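Local coordinates for protein beta-N-acetylglucosaminidase (Thermotoga maritima, PDB 3WO8) that probably catalyses the hydrolysis of terminal non-reducing N-acetyl-D-hexosamine residues in N-acetyl-beta-D-hexosaminides, at residues 358-363 with 383-388; 338-343 with 461-466; 30-35 with 60-65; 377-382 with 394-399. All blocks are in the same frame, centred on the assembly; numbering follows the deposited sequence.

Contact 1 of 4, residues 358-363 with 383-388; sequences VTLLVP and EIVSRF
Val-385 meets Val-358 and Leu-360 through a small cluster of methyl groups. Its CG1 does most of the touching, lying 3.8 Å from Val-358 CG2 and 3.9 Å from Leu-360 CD2. The two valines meet at a slant, whereas Leu-360 and Val-385 reach for each other tip to tip, with Leu-360 CD1 coming to 4.0 Å from Val-385 CB. CG1 is held anti to the backbone N of Val-385 (chi1 172°), which carries this methyl out to the strand, where it touches both partners. All three residues are buried, and the contact is wholly apolar. Leu-360 and Val-358 also lean on Phe-412 of the adjacent strand 411-415, while Val-385 is backed by Leu-469 of helix 462-471.

Strand 357-363, helix 374-385 and strand 391-397 form a beta-alpha-beta unit in which the two strands are parallel neighbours in the mixed sheet of the C-terminal domain. Here residues of the connecting helix near Val-385 are laid against the strand that precedes it.

After Val-385 the side chains meet polar partners and solvent. Ser-386, exposed to solvent, folds its hydroxyl back onto the helix, with OG donating to Glu-383 O at 2.9 Å from a position tilted 34° out of the carbonyl plane. Arg-387 takes no part in the contact with the strand and pairs through NH1 with Asp-26. The Phe-388 ring, only partly buried, has Arg-387 CB over one face toward the rim and meets the ring of Tyr-466 at about 45°.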
loop_
_atom_site.group_PDB
_atom_site.type_symbol
_atom_site.label_atom_id
_atom_site.label_comp_id
_atom_site.label_asym_id
_atom_site.label_seq_id
_atom_site.Cartn_x
_atom_site.Cartn_y
_atom_site.Cartn_z
ATOM N N VAL B 358 1.392 32.274 7.943
ATOM C CA VAL B 358 1.038 32.319 6.545
ATOM C C VAL B 358 -0.440 32.228 6.444
ATOM O O VAL B 358 -1.062 31.541 7.215
ATOM C CB VAL B 358 1.560 31.136 5.762
ATOM C CG1 VAL B 358 2.885 31.487 5.190
ATOM C CG2 VAL B 358 1.649 29.895 6.639
ATOM N N THR B 359 -0.999 32.877 5.453
ATOM C CA THR B 359 -2.346 32.542 5.115
ATOM C C THR B 359 -2.310 31.762 3.795
ATOM O O THR B 359 -1.557 32.081 2.898
ATOM C CB THR B 359 -3.319 33.760 5.182
ATOM O OG1 THR B 359 -3.744 34.165 3.896
ATOM C CG2 THR B 359 -2.716 34.919 5.938
ATOM N N LEU B 360 -3.093 30.697 3.726
ATOM C CA LEU B 360 -3.060 29.769 2.612
ATOM C C LEU B 360 -4.319 29.908 1.809
ATOM O O LEU B 360 -5.417 29.821 2.366
ATOM C CB LEU B 360 -2.997 28.348 3.135
ATOM C CG LEU B 360 -1.926 28.066 4.176
ATOM C CD1 LEU B 360 -1.946 26.590 4.566
ATOM C CD2 LEU B 360 -0.599 28.403 3.584
ATOM N N LEU B 361 -4.179 30.142 0.515
ATOM C CA LEU B 361 -5.348 30.112 -0.335
ATOM C C LEU B 361 -5.301 28.793 -1.032
ATOM O O LEU B 361 -4.361 28.521 -1.747
ATOM C CB LEU B 361 -5.314 31.242 -1.330
ATOM C CG LEU B 361 -5.502 32.540 -0.569
ATOM C CD1 LEU B 361 -4.810 33.669 -1.285
ATOM C CD2 LEU B 361 -6.972 32.811 -0.394
ATOM N N VAL B 362 -6.286 27.950 -0.771
ATOM C CA VAL B 362 -6.232 26.588 -1.213
ATOM C C VAL B 362 -7.501 26.312 -1.972
ATOM O O VAL B 362 -8.575 26.502 -1.438
ATOM C CB VAL B 362 -6.145 25.641 -0.020
ATOM C CG1 VAL B 362 -6.349 24.189 -0.461
ATOM C CG2 VAL B 362 -4.825 25.822 0.692
ATOM N N PRO B 363 -7.391 25.833 -3.208
ATOM C CA PRO B 363 -8.604 25.566 -3.974
ATOM C C PRO B 363 -9.467 24.464 -3.387
ATOM O O PRO B 363 -8.965 23.512 -2.817
ATOM C CB PRO B 363 -8.085 25.133 -5.346
ATOM C CG PRO B 363 -6.610 25.244 -5.308
ATOM C CD PRO B 363 -6.181 25.371 -3.885
ATOM N N GLU B 383 -1.958 20.795 6.563
ATOM C CA GLU B 383 -1.102 19.960 7.473
ATOM C C GLU B 383 0.376 19.967 7.029
ATOM O O GLU B 383 1.274 19.889 7.864
ATOM C CB GLU B 383 -1.646 18.531 7.686
ATOM C CG GLU B 383 -0.869 17.384 7.070
ATOM C CD GLU B 383 0.288 16.881 7.961
ATOM O OE1 GLU B 383 0.177 16.803 9.202
ATOM O OE2 GLU B 383 1.337 16.525 7.402
ATOM N N ILE B 384 0.614 20.109 5.726
ATOM C CA ILE B 384 1.963 20.112 5.193
ATOM C C ILE B 384 2.639 21.417 5.585
ATOM O O ILE B 384 3.691 21.430 6.189
ATOM C CB ILE B 384 1.984 19.968 3.641
ATOM C CG1 ILE B 384 1.413 18.606 3.194
ATOM C CG2 ILE B 384 3.405 20.124 3.114
ATOM C CD1 ILE B 384 1.094 18.549 1.715
ATOM N N VAL B 385 1.983 22.518 5.268
ATOM C CA VAL B 385 2.506 23.814 5.592
ATOM C C VAL B 385 2.635 24.002 7.099
ATOM O O VAL B 385 3.529 24.708 7.562
ATOM C CB VAL B 385 1.622 24.885 4.975
ATOM C CG1 VAL B 385 2.040 26.253 5.464
ATOM C CG2 VAL B 385 1.680 24.790 3.453
ATOM N N SER B 386 1.769 23.358 7.878
ATOM C CA SER B 386 1.887 23.460 9.334
ATOM C C SER B 386 3.241 22.991 9.809
ATOM O O SER B 386 3.618 23.276 10.924
ATOM C CB SER B 386 0.825 22.655 10.045
ATOM O OG SER B 386 1.295 21.351 10.375
ATOM N N ARG B 387 3.966 22.232 8.987
ATOM C CA ARG B 387 5.273 21.727 9.416
ATOM C C ARG B 387 6.331 22.803 9.444
ATOM O O ARG B 387 7.346 22.641 10.096
ATOM C CB ARG B 387 5.727 20.546 8.560
ATOM C CG ARG B 387 4.824 19.340 8.727
ATOM C CD ARG B 387 5.309 18.075 8.031
ATOM N NE ARG B 387 4.587 16.993 8.687
ATOM C CZ ARG B 387 5.009 16.340 9.772
ATOM N NH1 ARG B 387 4.217 15.415 10.291
ATOM N NH2 ARG B 387 6.222 16.568 10.325
ATOM N N PHE B 388 6.068 23.907 8.759
ATOM C CA PHE B 388 6.989 25.046 8.665
ATOM C C PHE B 388 6.470 26.395 9.193
ATOM O O PHE B 388 7.162 27.394 9.087
ATOM C CB PHE B 388 7.318 25.270 7.198
ATOM C CG PHE B 388 7.684 24.032 6.458
ATOM C CD1 PHE B 388 8.992 23.601 6.420
ATOM C CD2 PHE B 388 6.718 23.307 5.772
ATOM C CE1 PHE B 388 9.341 22.457 5.722
ATOM C CE2 PHE B 388 7.053 22.163 5.063
ATOM C CZ PHE B 388 8.371 21.734 5.043
#

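Contact 2 of 4, residues 338-343 with 461-466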
loop_
_atom_site.group_PDB
_atom_site.type_symbol
_atom_site.label_atom_id
_atom_site.label_comp_id
_atom_site.label_asym_id
_atom_site.label_seq_id
_atom_site.Cartn_x
_atom_site.Cartn_y
_atom_site.Cartn_z
ATOM N N ASP B 338 13.359 12.858 -4.342
ATOM C CA ASP B 338 14.320 13.549 -5.181
ATOM C C ASP B 338 13.696 13.851 -6.484
ATOM O O ASP B 338 13.864 14.979 -6.999
ATOM C CB ASP B 338 15.581 12.723 -5.417
ATOM C CG ASP B 338 16.300 12.399 -4.157
ATOM O OD1 ASP B 338 16.431 13.283 -3.291
ATOM O OD2 ASP B 338 16.723 11.254 -4.024
ATOM N N VAL B 339 12.976 12.866 -7.032
ATOM C CA VAL B 339 12.312 13.075 -8.308
ATOM C C VAL B 339 11.388 14.271 -8.203
ATOM O O VAL B 339 11.300 15.073 -9.114
ATOM C CB VAL B 339 11.514 11.845 -8.722
ATOM C CG1 VAL B 339 10.614 12.161 -9.908
ATOM C CG2 VAL B 339 12.467 10.736 -9.083
ATOM N N SER B 340 10.725 14.423 -7.059
ATOM C CA SER B 340 9.748 15.483 -6.916
ATOM C C SER B 340 10.444 16.818 -6.826
ATOM O O SER B 340 10.040 17.783 -7.515
ATOM C CB SER B 340 8.867 15.278 -5.694
ATOM O OG SER B 340 8.739 13.893 -5.394
ATOM N N MET B 341 11.470 16.868 -5.969
ATOM C CA MET B 341 12.287 18.072 -5.820
ATOM C C MET B 341 12.752 18.600 -7.175
ATOM O O MET B 341 12.534 19.765 -7.519
ATOM C CB MET B 341 13.519 17.802 -4.952
ATOM C CG MET B 341 14.322 19.080 -4.641
ATOM S SD MET B 341 13.412 20.375 -3.732
ATOM C CE MET B 341 13.112 21.753 -4.825
ATOM N N LYS B 342 13.356 17.703 -7.950
ATOM C CA LYS B 342 14.020 18.075 -9.205
ATOM C C LYS B 342 13.079 18.679 -10.235
ATOM O O LYS B 342 13.522 19.400 -11.135
ATOM C CB LYS B 342 14.752 16.868 -9.795
ATOM C CG LYS B 342 15.512 17.153 -11.087
ATOM C CD LYS B 342 16.841 16.377 -11.200
ATOM C CE LYS B 342 17.515 16.533 -12.574
ATOM N NZ LYS B 342 17.156 15.449 -13.548
ATOM N N ALA B 343 11.782 18.397 -10.114
ATOM C CA ALA B 343 10.818 18.939 -11.071
ATOM C C ALA B 343 10.316 20.347 -10.720
ATOM O O ALA B 343 9.544 20.955 -11.492
ATOM C CB ALA B 343 9.653 17.971 -11.237
ATOM N N LYS B 461 0.836 16.631 -5.581
ATOM C CA LYS B 461 1.164 15.698 -4.534
ATOM C C LYS B 461 1.819 16.329 -3.300
ATOM O O LYS B 461 2.587 17.280 -3.380
ATOM C CB LYS B 461 2.000 14.492 -5.039
ATOM C CG LYS B 461 1.446 13.697 -6.235
ATOM C CD LYS B 461 -0.018 13.292 -6.188
ATOM C CE LYS B 461 -0.204 11.843 -5.783
ATOM N NZ LYS B 461 -1.671 11.617 -5.761
ATOM N N PRO B 462 1.462 15.810 -2.134
ATOM C CA PRO B 462 2.045 16.356 -0.964
ATOM C C PRO B 462 3.542 16.511 -1.056
ATOM O O PRO B 462 4.059 17.581 -0.734
ATOM C CB PRO B 462 1.648 15.343 0.096
ATOM C CG PRO B 462 0.234 15.071 -0.297
ATOM C CD PRO B 462 0.271 15.005 -1.812
ATOM N N ILE B 463 4.230 15.469 -1.507
ATOM C CA ILE B 463 5.696 15.456 -1.471
ATOM C C ILE B 463 6.285 16.655 -2.220
ATOM O O ILE B 463 7.254 17.277 -1.798
ATOM C CB ILE B 463 6.278 14.125 -1.979
ATOM C CG1 ILE B 463 7.790 14.045 -1.741
ATOM C CG2 ILE B 463 6.008 13.976 -3.451
ATOM C CD1 ILE B 463 8.269 14.571 -0.405
ATOM N N SER B 464 5.652 17.032 -3.306
ATOM C CA SER B 464 6.200 18.123 -4.105
ATOM C C SER B 464 6.092 19.425 -3.362
ATOM O O SER B 464 7.039 20.163 -3.288
ATOM C CB SER B 464 5.498 18.174 -5.452
ATOM O OG SER B 464 5.591 16.873 -6.059
ATOM N N ILE B 465 4.928 19.681 -2.783
ATOM C CA ILE B 465 4.689 20.881 -1.953
ATOM C C ILE B 465 5.615 20.874 -0.728
ATOM O O ILE B 465 6.229 21.878 -0.421
ATOM C CB ILE B 465 3.199 20.990 -1.529
ATOM C CG1 ILE B 465 2.334 21.166 -2.763
ATOM C CG2 ILE B 465 2.974 22.187 -0.643
ATOM C CD1 ILE B 465 0.878 21.445 -2.514
ATOM N N TYR B 466 5.743 19.740 -0.058
ATOM C CA TYR B 466 6.629 19.647 1.075
ATOM C C TYR B 466 8.057 19.993 0.681
ATOM O O TYR B 466 8.668 20.885 1.269
ATOM C CB TYR B 466 6.589 18.238 1.617
ATOM C CG TYR B 466 7.446 17.985 2.820
ATOM C CD1 TYR B 466 7.112 18.501 4.051
ATOM C CD2 TYR B 466 8.568 17.193 2.733
ATOM C CE1 TYR B 466 7.888 18.249 5.176
ATOM C CE2 TYR B 466 9.364 16.945 3.841
ATOM C CZ TYR B 466 9.018 17.469 5.053
ATOM O OH TYR B 466 9.802 17.210 6.116
#
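Ser-340 fits against helix 462-471 where Ile-463 and Ser-464 face it. Its OG lies 3.4 Å from Ile-463 CG2 and 3.8 Å from Ile-463 CG1, so the oxygen rests against hydrocarbon. Ser-464 replies in kind, setting its OG 3.7 Å from Ser-340 CB. The two serine oxygens, Ser-340 OG and Ser-464 OG, remain 4.4 Å apart and do not bond. Such small side chains let the helices come very close: the CA atoms of Ser-340 and Ser-464 are separated by just 5.2 Å. Helix 334-342 thus packs against the last helix of the chain, in the C-terminal domain.

Ser-340 OG is steered by its own helix, for it is hydrogen-bonded to Leu-336 O one turn earlier. With CG1 of Ile-463 anti to its backbone N (chi1 -171°), both CG1 and CG2 come within touch of that oxygen. Tyr-54 of helix 53-66 packs on Ile-463. Farther out lies the second subunit, whose Asn-98 ND2 is bonded to Val-339 O and whose Gly-78 O is bonded to Lys-461 NZ, so both segments adjoin the dimer interface. Between the two segments the buried serines act through their size rather than their polarity, and only van der Waals contact is made.

Contact 3 of 4, residues 30-35 with 60-65; sequences EVKEII and MSFLSK
The ring of Phe-62 is clasped by Lys-32 over one face and by Ile-35 at its edge. Lys-32 runs obliquely across the ring, and its CG stands 4.1 Å from the centroid of the Phe-62 ring, 17° off the ring normal, in a CH-pi contact with the aliphatic part of the lysine. Farther along the chain, Lys-32 CD is 3.9 Å from Phe-62 CE1. The backbone is reached as well, since Phe-62 CZ approaches Lys-32 CA to 3.8 Å. Ile-35 comes in near the plane of the ring, its CG2 lying 3.6 Å from Phe-62 CE2; the isoleucine and the ring point in opposite senses and pass side by side. Phe-62 holds CG anti to its own N (chi1 171°), an orientation that sends the ring across to the other helix. Deeper in, Ile-35 CD1 and Leu-63 CD2 make a looser contact at 4.5 Å. Replacing Phe-62 with an alanine would probably open a gap between the helices, leaving the Lys-32 methylenes without a surface to lie on and Ile-35 CG2 without its aromatic neighbour. The ammonium group of Lys-32 goes on past the ring to a long, weak ion pair with Glu-470.

Helices 29-37 and 53-66 are neighbours on the outside of the TIM barrel; the segments 30-35 and 60-65 run in nearly the same direction, 20° apart, with an axis separation of 11.7 Å. Beneath them lie the barrel strands: Ile-35 touches Phe-24 of strand 20-24 and, together with Leu-63, packs on Ile-43 of strand 42-45.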
loop_
_atom_site.group_PDB
_atom_site.type_symbol
_atom_site.label_atom_id
_atom_site.label_comp_id
_atom_site.label_asym_id
_atom_site.label_seq_id
_atom_site.Cartn_x
_atom_site.Cartn_y
_atom_site.Cartn_z
ATOM N N GLU B 30 14.667 18.194 14.519
ATOM C CA GLU B 30 15.218 17.560 15.719
ATOM C C GLU B 30 15.692 16.142 15.374
ATOM O O GLU B 30 16.809 15.752 15.713
ATOM C CB GLU B 30 14.170 17.536 16.844
ATOM C CG GLU B 30 14.636 16.949 18.185
ATOM C CD GLU B 30 13.516 16.896 19.221
ATOM O OE1 GLU B 30 12.616 17.735 19.140
ATOM O OE2 GLU B 30 13.511 16.033 20.114
ATOM N N VAL B 31 14.839 15.401 14.661
ATOM C CA VAL B 31 15.104 14.017 14.301
ATOM C C VAL B 31 16.380 13.918 13.496
ATOM O O VAL B 31 17.258 13.103 13.799
ATOM C CB VAL B 31 13.935 13.412 13.507
ATOM C CG1 VAL B 31 14.339 12.091 12.868
ATOM C CG2 VAL B 31 12.728 13.193 14.409
ATOM N N LYS B 32 16.473 14.758 12.478
ATOM C CA LYS B 32 17.684 14.880 11.663
ATOM C C LYS B 32 18.915 15.198 12.506
ATOM O O LYS B 32 20.002 14.683 12.231
ATOM C CB LYS B 32 17.549 15.983 10.620
ATOM C CG LYS B 32 16.443 15.809 9.586
ATOM C CD LYS B 32 16.700 16.712 8.375
ATOM C CE LYS B 32 15.447 17.363 7.801
ATOM N NZ LYS B 32 15.783 18.084 6.544
ATOM N N GLU B 33 18.751 16.047 13.522
ATOM C CA GLU B 33 19.896 16.474 14.336
ATOM C C GLU B 33 20.432 15.353 15.221
ATOM O O GLU B 33 21.617 15.119 15.229
ATOM C CB GLU B 33 19.570 17.743 15.124
ATOM C CG GLU B 33 19.557 18.988 14.229
ATOM C CD GLU B 33 18.964 20.255 14.883
ATOM O OE1 GLU B 33 19.195 21.362 14.358
ATOM O OE2 GLU B 33 18.253 20.176 15.910
ATOM N N ILE B 34 19.555 14.643 15.923
ATOM C CA ILE B 34 19.944 13.471 16.683
ATOM C C ILE B 34 20.685 12.553 15.763
ATOM O O ILE B 34 21.676 11.981 16.147
ATOM C CB ILE B 34 18.729 12.682 17.217
ATOM C CG1 ILE B 34 17.979 13.468 18.283
ATOM C CG2 ILE B 34 19.147 11.349 17.833
ATOM C CD1 ILE B 34 18.675 13.464 19.632
ATOM N N ILE B 35 20.183 12.366 14.546
ATOM C CA ILE B 35 20.722 11.320 13.674
ATOM C C ILE B 35 22.120 11.683 13.211
ATOM O O ILE B 35 23.023 10.836 13.252
ATOM C CB ILE B 35 19.750 10.953 12.511
ATOM C CG1 ILE B 35 18.619 10.065 13.057
ATOM C CG2 ILE B 35 20.454 10.193 11.392
ATOM C CD1 ILE B 35 17.367 10.041 12.209
ATOM N N MET B 60 13.471 8.664 4.121
ATOM C CA MET B 60 14.318 7.636 3.488
ATOM C C MET B 60 15.371 8.327 2.638
ATOM O O MET B 60 16.495 7.889 2.541
ATOM C CB MET B 60 13.465 6.715 2.598
ATOM C CG MET B 60 12.561 5.754 3.349
ATOM S SD MET B 60 13.588 4.509 4.134
ATOM C CE MET B 60 12.356 3.380 4.748
ATOM N N SER B 61 14.986 9.402 1.976
ATOM C CA SER B 61 15.938 10.181 1.216
ATOM C C SER B 61 17.064 10.727 2.090
ATOM O O SER B 61 18.214 10.710 1.711
ATOM C CB SER B 61 15.244 11.377 0.600
ATOM O OG SER B 61 16.174 12.122 -0.133
ATOM N N PHE B 62 16.697 11.259 3.245
ATOM C CA PHE B 62 17.649 11.694 4.249
ATOM C C PHE B 62 18.536 10.535 4.717
ATOM O O PHE B 62 19.755 10.684 4.751
ATOM C CB PHE B 62 16.915 12.328 5.439
ATOM C CG PHE B 62 17.795 12.608 6.606
ATOM C CD1 PHE B 62 18.594 13.746 6.627
ATOM C CD2 PHE B 62 17.848 11.725 7.678
ATOM C CE1 PHE B 62 19.421 14.020 7.704
ATOM C CE2 PHE B 62 18.681 11.981 8.754
ATOM C CZ PHE B 62 19.458 13.140 8.768
ATOM N N LEU B 63 17.962 9.402 5.083
ATOM C CA LEU B 63 18.792 8.350 5.639
ATOM C C LEU B 63 19.746 7.928 4.570
ATOM O O LEU B 63 20.898 7.526 4.819
ATOM C CB LEU B 63 17.976 7.161 6.069
ATOM C CG LEU B 63 17.093 7.487 7.253
ATOM C CD1 LEU B 63 16.019 6.423 7.455
ATOM C CD2 LEU B 63 17.950 7.636 8.505
ATOM N N SER B 64 19.280 8.047 3.346
ATOM C CA SER B 64 20.037 7.503 2.249
ATOM C C SER B 64 21.318 8.307 2.051
ATOM O O SER B 64 22.404 7.744 1.974
ATOM C CB SER B 64 19.186 7.497 0.984
ATOM O OG SER B 64 19.832 6.776 -0.027
ATOM N N LYS B 65 21.161 9.622 1.954
ATOM C CA LYS B 65 22.277 10.576 1.886
ATOM C C LYS B 65 23.228 10.548 3.102
ATOM O O LYS B 65 24.391 10.858 2.939
ATOM C CB LYS B 65 21.746 12.006 1.728
ATOM C CG LYS B 65 21.065 12.299 0.392
ATOM C CD LYS B 65 20.878 13.811 0.200
ATOM C CE LYS B 65 19.458 14.208 -0.188
ATOM N NZ LYS B 65 19.148 13.792 -1.585
#

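Contact 4 of 4, residues 377-382 with 394-399; sequences DYDQIP and VVRYTV
Helix 377-382 and strand 394-397 run nearly antiparallel, at 161° and 10.1 Å between axes, and come nearest in backbone at Pro-382 and Val-394. Two separate side-chain meetings join them. At the surface, Arg-396 NH2 donates to Asp-379 OD1 at 3.1 Å in a salt bridge, with an N-H...O angle of 159°; Arg-396 NH1 adds a weak bond to the same Asp-379 OD1 at 3.3 Å. This oxygen lies in the guanidinium plane, at its edge, yet the carboxylate is turned 71° against it, so one oxygen takes both donors instead of a two-oxygen fork forming. Bends at chi2 and chi3 curl the arginine back to the helix, bringing NH2 within 3.9 Å of Tyr-378 CB. The guanidinium is further fixed by hydrogen bonds from NH2 to Pro-363 O and from NE to Val-362 O. A leucine in place of Arg-396 would probably leave the Asp-379 carboxylate without its cation and those two carbonyls without these donors. The second meeting is apolar: the Pro-382 ring and Val-394 are set roughly perpendicular, Pro-382 CB lying 3.9 Å from Val-394 CG2.

Here the helix of a beta-alpha-beta unit meets the strand that follows it, 391-397, one of the two edge strands of the C-terminal sheet. Helix 374-385 runs along the sheet, over one face of it, with Tyr-378 touching Val-362, Ile-381 reaching Phe-414 of strand 411-415, and helix 462-471 packed alongside.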
loop_
_atom_site.group_PDB
_atom_site.type_symbol
_atom_site.label_atom_id
_atom_site.label_comp_id
_atom_site.label_asym_id
_atom_site.label_seq_id
_atom_site.Cartn_x
_atom_site.Cartn_y
_atom_site.Cartn_z
ATOM N N ASP B 377 -5.582 15.959 -2.234
ATOM C CA ASP B 377 -4.299 16.606 -2.207
ATOM C C ASP B 377 -4.402 18.040 -1.722
ATOM O O ASP B 377 -3.649 18.495 -0.865
ATOM C CB ASP B 377 -3.682 16.554 -3.610
ATOM C CG ASP B 377 -3.018 15.191 -3.958
ATOM O OD1 ASP B 377 -2.982 14.231 -3.133
ATOM O OD2 ASP B 377 -2.502 15.119 -5.109
ATOM N N TYR B 378 -5.361 18.773 -2.247
ATOM C CA TYR B 378 -5.532 20.126 -1.796
ATOM C C TYR B 378 -5.909 20.143 -0.333
ATOM O O TYR B 378 -5.359 20.933 0.439
ATOM C CB TYR B 378 -6.590 20.853 -2.597
ATOM C CG TYR B 378 -6.361 20.911 -4.059
ATOM C CD1 TYR B 378 -5.098 20.984 -4.581
ATOM C CD2 TYR B 378 -7.441 20.907 -4.940
ATOM C CE1 TYR B 378 -4.894 21.015 -5.960
ATOM C CE2 TYR B 378 -7.270 20.973 -6.313
ATOM C CZ TYR B 378 -5.988 21.024 -6.822
ATOM O OH TYR B 378 -5.803 21.079 -8.185
ATOM N N ASP B 379 -6.828 19.271 0.068
ATOM C CA ASP B 379 -7.188 19.158 1.498
ATOM C C ASP B 379 -5.979 18.986 2.422
ATOM O O ASP B 379 -5.978 19.408 3.586
ATOM C CB ASP B 379 -8.097 17.969 1.735
ATOM C CG ASP B 379 -9.442 18.129 1.125
ATOM O OD1 ASP B 379 -9.783 19.232 0.660
ATOM O OD2 ASP B 379 -10.188 17.122 1.112
ATOM N N GLN B 380 -4.957 18.347 1.893
ATOM C CA GLN B 380 -3.783 17.979 2.685
ATOM C C GLN B 380 -2.728 19.101 2.870
ATOM O O GLN B 380 -1.820 18.997 3.707
ATOM C CB GLN B 380 -3.155 16.759 2.051
ATOM C CG GLN B 380 -2.857 15.652 3.032
ATOM C CD GLN B 380 -2.301 14.489 2.272
ATOM O OE1 GLN B 380 -2.943 14.030 1.296
ATOM N NE2 GLN B 380 -1.084 14.028 2.649
ATOM N N ILE B 381 -2.878 20.179 2.107
ATOM C CA ILE B 381 -1.900 21.248 2.089
ATOM C C ILE B 381 -1.727 21.941 3.438
ATOM O O ILE B 381 -0.602 22.270 3.814
ATOM C CB ILE B 381 -2.255 22.250 0.992
ATOM C CG1 ILE B 381 -2.010 21.584 -0.357
ATOM C CG2 ILE B 381 -1.423 23.517 1.125
ATOM C CD1 ILE B 381 -2.435 22.396 -1.550
ATOM N N PRO B 382 -2.818 22.162 4.199
ATOM C CA PRO B 382 -2.525 22.882 5.442
ATOM C C PRO B 382 -1.713 22.091 6.445
ATOM O O PRO B 382 -0.827 22.653 7.077
ATOM C CB PRO B 382 -3.898 23.215 5.984
ATOM C CG PRO B 382 -4.747 23.316 4.784
ATOM C CD PRO B 382 -4.253 22.195 3.891
ATOM N N VAL B 394 -6.283 29.443 6.966
ATOM C CA VAL B 394 -6.647 28.699 5.772
ATOM C C VAL B 394 -7.945 29.212 5.163
ATOM O O VAL B 394 -8.983 29.210 5.841
ATOM C CB VAL B 394 -6.872 27.239 6.134
ATOM C CG1 VAL B 394 -7.232 26.440 4.907
ATOM C CG2 VAL B 394 -5.627 26.669 6.802
ATOM N N VAL B 395 -7.911 29.607 3.889
ATOM C CA VAL B 395 -9.150 29.900 3.201
ATOM C C VAL B 395 -9.228 29.135 1.912
ATOM O O VAL B 395 -8.280 29.089 1.153
ATOM C CB VAL B 395 -9.445 31.413 3.004
ATOM C CG1 VAL B 395 -8.203 32.258 3.094
ATOM C CG2 VAL B 395 -10.164 31.683 1.699
ATOM N N ARG B 396 -10.405 28.572 1.669
ATOM C CA ARG B 396 -10.659 27.736 0.545
ATOM C C ARG B 396 -11.424 28.502 -0.506
ATOM O O ARG B 396 -12.497 29.001 -0.224
ATOM C CB ARG B 396 -11.507 26.551 1.011
ATOM C CG ARG B 396 -10.865 25.634 2.060
ATOM C CD ARG B 396 -9.456 25.148 1.703
ATOM N NE ARG B 396 -9.453 24.213 0.576
ATOM C CZ ARG B 396 -9.579 22.887 0.700
ATOM N NH1 ARG B 396 -9.717 22.321 1.888
ATOM N NH2 ARG B 396 -9.550 22.111 -0.367
ATOM N N TYR B 397 -10.910 28.574 -1.729
ATOM C CA TYR B 397 -11.622 29.298 -2.809
ATOM C C TYR B 397 -11.969 28.390 -3.947
ATOM O O TYR B 397 -11.380 27.330 -4.076
ATOM C CB TYR B 397 -10.799 30.432 -3.345
ATOM C CG TYR B 397 -9.573 29.997 -4.088
ATOM C CD1 TYR B 397 -8.397 29.736 -3.422
ATOM C CD2 TYR B 397 -9.577 29.891 -5.471
ATOM C CE1 TYR B 397 -7.258 29.347 -4.102
ATOM C CE2 TYR B 397 -8.449 29.519 -6.160
ATOM C CZ TYR B 397 -7.301 29.243 -5.464
ATOM O OH TYR B 397 -6.194 28.893 -6.151
ATOM N N THR B 398 -12.936 28.793 -4.770
ATOM C CA THR B 398 -13.361 27.931 -5.901
ATOM C C THR B 398 -12.573 28.404 -7.091
ATOM O O THR B 398 -12.360 29.607 -7.278
ATOM C CB THR B 398 -14.898 27.862 -6.167
ATOM O OG1 THR B 398 -15.426 29.152 -6.453
ATOM C CG2 THR B 398 -15.657 27.285 -4.939
ATOM N N VAL B 399 -12.079 27.434 -7.849
ATOM C CA VAL B 399 -11.088 27.701 -8.853
ATOM C C VAL B 399 -11.634 28.699 -9.855
ATOM O O VAL B 399 -10.960 29.633 -10.242
ATOM C CB VAL B 399 -10.621 26.385 -9.515
ATOM C CG1 VAL B 399 -10.666 26.433 -11.052
ATOM C CG2 VAL B 399 -9.221 26.075 -9.046
#

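Contacts 1 and 4 are two parts of one beta-alpha-beta unit, their centres about 8 Å apart: helix 374-385 serves both, and neighbouring strands receive it. Contact 2, whose centre is about 16 Å from that of contact 1, encloses both along the chain and touches them through helix 462-471, where Ile-465 CD1 is 3.6 Å from Ile-381 CD1. It also touches contact 3 on the barrel, about 18 Å away between centres, through a weak, long ion pair of Asp-338 with Lys-65. The centres of contacts 3 and 4 are about 30 Å apart, and the two do not meet. Among the four, contact 2 alone touches the second subunit, in a dimer whose architecture is associated with the active site.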